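Clan CA, family C40, NlpC/P60 superfamily cysteine peptidase (Trichomonas vaginalis, PDB 6BIO) probably acts as a cysteine peptidase of the NlpC/P60 type, a peptidoglycan hydrolase that the parasite turns against bacteria. Local coordinates at residues A[29-34]-A[73-78]; A[23-28]-A[48-53]. All coordinates share one frame; numbering follows the deposited sequence. Where two conformers were deposited one is given.

Interaction 1 of 2, residues A[29-34]-A[73-78]; sequences NLVKAY and CWISKD
Tyr-34 and Trp-74 form an antiparallel hydrogen-bonded pair that joins strand 30-34 to strand 71-76. Tyr-34 N reaches Trp-74 O at 2.8 Å, and Trp-74 N returns a bond of 2.8 Å to Tyr-34 O. The same carbonyls lie at the rims of the partner rings: Trp-74 O is 3.8 Å from Tyr-34 CD2, and Tyr-34 O lies in the plane of the indole beside CD1. Both rings leave the sheet on one side; beyond the pair, the Tyr-34 hydroxyl bonds to Leu-41 O, and Trp-74 stacks on His-65.

On the other side Val-31 meets Ile-75 at about a right angle, Val-31 CG1 coming to 4.0 Å from Ile-75 CG2. With chi1 at 59°, CG1 sits between the backbone N and carbonyl carbon of Val-31, leaving CG2 to turn toward Ser-76. Ile-75 CG2 also touches Ala-33 CB at 3.8 Å. Here the strands diverge, and a water bridges them, donating to Lys-32 O and accepting from Ser-76 N, 2.8 Å from each. Direct backbone pairing thus gives way to methyl packing and a solvent-mediated link as the strands splay apart.

Interaction 2 of 2, residues A[23-28]-A[48-53]; sequences LTTPGT and LYFDYY
Leu-23 docks on the turn 49-52 in a largely buried contact of backbone bonds and apolar packing, where the end of strand 19-23 passes the chain leaving strand 46-49. Two bonds hold the main chains: Leu-23 N gives its hydrogen to Tyr-52 O at 2.9 Å, and Leu-23 O takes one from Asp-51 N at 2.9 Å. The Leu-23 side chain points toward the turn, its CB 3.3 Å from Tyr-49 O. Its CD2 meets Leu-48 CB at 3.5 Å, tighter than usual for two carbons; chi1 of -91°, well off a staggered value, fits this crowding. Val-31 and Ile-75 also border the leucine.

The segment 49-52 is a type II beta turn, with Asp-51 at positive phi and Tyr-52 N bonded to Tyr-49 O. Inside it, Tyr-49 CB sits over the centre of the Tyr-52 ring. Phe-50, its CG anti to the backbone N (chi1 177°), extends its ring beside the 23-25 main chain, CD1 lying 3.7 Å from Thr-24 O, which is at the ring edge. Thr-25 OG1 is 3.5 Å from Phe-50 CB and donates to Thr-28 O from above that carbonyl's plane, across a second type II turn, 25-28. Beyond the contact, Asp-51 makes salt bridges to Arg-22 and Arg-192, and the Tyr-52 hydroxyl bonds to Gln-187 of helix 182-191, tying the turn to the NlpC/P60 region.

Interactions 1 and 2 belong to one antiparallel sheet, their centres about 9 Å apart, and their segments alternate along the chain. Strand 30-34 joins them: it pairs with strand 71-76 in interaction 1, and on its other side with strand 46-49, where Val-31 N lies 2.9 Å from Leu-48 O, a probable hydrogen bond. Interaction 1 is partly buried and linked in part through solvent. Interaction 2 is more buried, its bonds direct; it joins the end of strand 19-23 and the loop after it to the turn that follows strand 46-49, centred on Leu-23 with Phe-50 alongside. That turn also faces helix 182-191, whereas the residues meeting in interaction 1 are flanked by strands 46-49 and 63-68.

Interaction 1 of 2, residues A[29-34]-A[73-78]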
# COMPACT_ATOMS: atom_id res chain seq x y z
N ASN A 29 13.33 -12.30 5.30
CA ASN A 29 12.37 -11.20 5.36
C ASN A 29 12.31 -10.38 4.09
O ASN A 29 11.58 -9.40 4.06
CB ASN A 29 12.64 -10.27 6.55
CG ASN A 29 13.85 -9.36 6.31
OD1 ASN A 29 14.84 -9.82 5.88
ND2 ASN A 29 13.70 -8.03 6.49
N LEU A 30 13.09 -10.73 3.07
CA LEU A 30 13.16 -9.90 1.88
C LEU A 30 13.35 -10.76 0.64
O LEU A 30 13.78 -11.92 0.71
CB LEU A 30 14.29 -8.86 1.99
CG LEU A 30 15.71 -9.30 1.75
CD1 LEU A 30 16.62 -8.08 1.92
CD2 LEU A 30 16.18 -10.41 2.65
N VAL A 31 13.04 -10.17 -0.52
CA VAL A 31 13.27 -10.80 -1.82
C VAL A 31 13.72 -9.71 -2.79
O VAL A 31 13.15 -8.61 -2.81
CB VAL A 31 12.00 -11.55 -2.34
CG1 VAL A 31 10.79 -10.63 -2.47
CG2 VAL A 31 12.26 -12.25 -3.67
N LYS A 32 14.71 -10.03 -3.64
CA LYS A 32 15.13 -9.09 -4.68
C LYS A 32 14.01 -8.89 -5.69
O LYS A 32 13.34 -9.84 -6.10
CB LYS A 32 16.38 -9.62 -5.40
CG LYS A 32 17.62 -9.48 -4.54
CD LYS A 32 18.87 -9.95 -5.28
CE LYS A 32 20.14 -9.71 -4.43
NZ LYS A 32 21.39 -9.97 -5.21
N ALA A 33 13.85 -7.65 -6.14
CA ALA A 33 12.88 -7.30 -7.17
C ALA A 33 13.61 -6.79 -8.41
O ALA A 33 14.70 -6.19 -8.31
CB ALA A 33 11.91 -6.25 -6.65
N TYR A 34 13.01 -7.06 -9.55
CA TYR A 34 13.58 -6.72 -10.85
C TYR A 34 12.53 -6.06 -11.73
O TYR A 34 11.33 -6.13 -11.49
CB TYR A 34 14.11 -7.98 -11.54
CG TYR A 34 15.14 -8.70 -10.75
CD1 TYR A 34 16.46 -8.34 -10.82
CD2 TYR A 34 14.78 -9.73 -9.89
CE1 TYR A 34 17.43 -8.99 -10.07
CE2 TYR A 34 15.74 -10.40 -9.14
CZ TYR A 34 17.05 -10.01 -9.22
OH TYR A 34 18.03 -10.67 -8.50
N CYS A 73 6.87 -4.73 -10.53
CA CYS A 73 8.19 -5.34 -10.54
C CYS A 73 8.01 -6.85 -10.57
O CYS A 73 6.88 -7.38 -10.54
CB CYS A 73 9.03 -4.90 -9.34
SG CYS A 73 8.38 -5.39 -7.76
N TRP A 74 9.12 -7.56 -10.61
CA TRP A 74 9.14 -9.01 -10.72
C TRP A 74 9.96 -9.57 -9.57
O TRP A 74 11.07 -9.10 -9.31
CB TRP A 74 9.78 -9.43 -12.03
CG TRP A 74 9.05 -9.01 -13.25
CD1 TRP A 74 9.08 -7.79 -13.87
CD2 TRP A 74 8.15 -9.82 -14.03
NE1 TRP A 74 8.26 -7.79 -14.97
CE2 TRP A 74 7.71 -9.04 -15.12
CE3 TRP A 74 7.70 -11.14 -13.93
CZ2 TRP A 74 6.85 -9.52 -16.09
CZ3 TRP A 74 6.83 -11.63 -14.91
CH2 TRP A 74 6.40 -10.83 -15.96
N ILE A 75 9.41 -10.57 -8.88
CA ILE A 75 10.03 -11.23 -7.75
C ILE A 75 9.91 -12.75 -7.91
O ILE A 75 8.98 -13.25 -8.53
CB ILE A 75 9.41 -10.82 -6.37
CG1 ILE A 75 7.90 -11.11 -6.30
CG2 ILE A 75 9.74 -9.36 -6.11
CD1 ILE A 75 7.32 -10.78 -4.95
N SER A 76 10.83 -13.49 -7.32
CA SER A 76 10.77 -14.95 -7.46
C SER A 76 9.41 -15.46 -7.03
O SER A 76 8.91 -15.07 -5.98
CB SER A 76 11.84 -15.56 -6.57
OG SER A 76 11.71 -16.97 -6.59
N LYS A 77 8.84 -16.38 -7.83
CA LYS A 77 7.50 -16.88 -7.53
C LYS A 77 7.43 -17.59 -6.19
O LYS A 77 6.33 -17.68 -5.62
CB LYS A 77 6.95 -17.74 -8.66
CG LYS A 77 7.59 -19.05 -8.86
CD LYS A 77 6.78 -19.82 -9.93
CE LYS A 77 7.57 -21.00 -10.47
NZ LYS A 77 8.51 -21.62 -9.50
N ASP A 78 8.54 -18.09 -5.66
CA ASP A 78 8.48 -18.76 -4.37
C ASP A 78 8.52 -17.81 -3.20
O ASP A 78 8.46 -18.26 -2.06
CB ASP A 78 9.63 -19.75 -4.25
CG ASP A 78 9.66 -20.71 -5.38
OD1 ASP A 78 8.58 -21.27 -5.65
OD2 ASP A 78 10.74 -20.89 -6.01
O HOH W 1 13.47 -12.48 -6.97

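Interaction 2 of 2, residues A[23-28]-A[48-53]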
# COMPACT_ATOMS: atom_id res chain seq x y z
N LEU A 23 3.61 -11.46 0.57
CA LEU A 23 4.99 -11.91 0.56
C LEU A 23 5.29 -12.77 1.76
O LEU A 23 4.97 -12.43 2.90
CB LEU A 23 5.95 -10.73 0.51
CG LEU A 23 6.27 -10.38 -0.95
CD1 LEU A 23 5.10 -9.80 -1.66
CD2 LEU A 23 7.43 -9.58 -1.12
N THR A 24 5.89 -13.93 1.49
CA THR A 24 6.30 -14.87 2.51
C THR A 24 7.81 -15.03 2.63
O THR A 24 8.28 -15.58 3.64
CB THR A 24 5.69 -16.23 2.19
OG1 THR A 24 6.14 -16.62 0.89
CG2 THR A 24 4.17 -16.24 2.26
N THR A 25 8.57 -14.63 1.61
CA THR A 25 10.03 -14.59 1.63
C THR A 25 10.65 -15.74 2.43
O THR A 25 11.31 -15.52 3.45
CB THR A 25 10.57 -13.24 2.11
OG1 THR A 25 10.16 -12.96 3.46
CG2 THR A 25 10.08 -12.10 1.23
N PRO A 26 10.46 -16.99 1.99
CA PRO A 26 10.79 -18.13 2.86
C PRO A 26 12.22 -18.12 3.42
O PRO A 26 13.21 -17.97 2.71
CB PRO A 26 10.57 -19.34 1.94
CG PRO A 26 9.48 -18.88 1.04
CD PRO A 26 9.78 -17.44 0.76
N GLY A 27 12.30 -18.29 4.74
CA GLY A 27 13.55 -18.36 5.45
C GLY A 27 14.16 -17.01 5.77
O GLY A 27 15.22 -16.97 6.41
N THR A 28 13.52 -15.91 5.39
CA THR A 28 14.10 -14.58 5.55
C THR A 28 12.96 -13.56 5.53
O THR A 28 11.80 -13.90 5.78
CB THR A 28 15.21 -14.37 4.50
OG1 THR A 28 15.84 -13.13 4.81
CG2 THR A 28 14.67 -14.36 3.04
N LEU A 48 11.45 -6.37 -2.06
CA LEU A 48 10.18 -6.32 -1.35
C LEU A 48 10.27 -7.22 -0.12
O LEU A 48 11.20 -8.01 -0.00
CB LEU A 48 8.99 -6.70 -2.23
CG LEU A 48 8.69 -5.74 -3.36
CD1 LEU A 48 7.56 -6.29 -4.21
CD2 LEU A 48 8.39 -4.34 -2.87
N TYR A 49 9.31 -7.06 0.81
CA TYR A 49 9.50 -7.52 2.19
C TYR A 49 8.35 -8.38 2.71
O TYR A 49 7.20 -8.27 2.26
CB TYR A 49 9.76 -6.31 3.12
CG TYR A 49 10.99 -5.57 2.69
CD1 TYR A 49 12.24 -6.06 2.98
CD2 TYR A 49 10.90 -4.45 1.87
CE1 TYR A 49 13.39 -5.41 2.56
CE2 TYR A 49 12.01 -3.83 1.41
CZ TYR A 49 13.27 -4.31 1.75
OH TYR A 49 14.41 -3.67 1.29
N PHE A 50 8.69 -9.21 3.69
CA PHE A 50 7.75 -10.11 4.32
C PHE A 50 6.48 -9.40 4.74
O PHE A 50 6.52 -8.31 5.33
CB PHE A 50 8.45 -10.70 5.55
CG PHE A 50 7.57 -11.61 6.35
CD1 PHE A 50 7.18 -12.85 5.86
CD2 PHE A 50 7.10 -11.18 7.56
CE1 PHE A 50 6.33 -13.62 6.62
CE2 PHE A 50 6.27 -12.00 8.35
CZ PHE A 50 5.88 -13.19 7.87
N ASP A 51 5.33 -10.02 4.44
CA ASP A 51 4.01 -9.58 4.86
C ASP A 51 3.51 -8.34 4.14
O ASP A 51 2.47 -7.82 4.51
CB ASP A 51 3.90 -9.45 6.38
CG ASP A 51 2.49 -9.56 6.90
OD1 ASP A 51 1.77 -10.49 6.49
OD2 ASP A 51 2.10 -8.76 7.76
N TYR A 52 4.22 -7.89 3.10
CA TYR A 52 3.65 -6.90 2.19
C TYR A 52 2.56 -7.55 1.35
O TYR A 52 2.62 -8.73 1.01
CB TYR A 52 4.74 -6.33 1.28
CG TYR A 52 5.62 -5.23 1.88
CD1 TYR A 52 5.67 -4.99 3.25
CD2 TYR A 52 6.40 -4.41 1.05
CE1 TYR A 52 6.47 -4.00 3.77
CE2 TYR A 52 7.20 -3.43 1.58
CZ TYR A 52 7.23 -3.22 2.93
OH TYR A 52 8.02 -2.23 3.45
N TYR A 53 1.58 -6.73 0.98
CA TYR A 53 0.50 -7.14 0.09
C TYR A 53 0.73 -6.56 -1.31
O TYR A 53 1.17 -5.41 -1.47
CB TYR A 53 -0.85 -6.67 0.64
CG TYR A 53 -1.20 -7.13 2.04
CD1 TYR A 53 -0.62 -8.22 2.62
CD2 TYR A 53 -2.12 -6.42 2.77
CE1 TYR A 53 -0.97 -8.62 3.91
CE2 TYR A 53 -2.51 -6.82 4.04
CZ TYR A 53 -1.92 -7.91 4.60
OH TYR A 53 -2.30 -8.29 5.88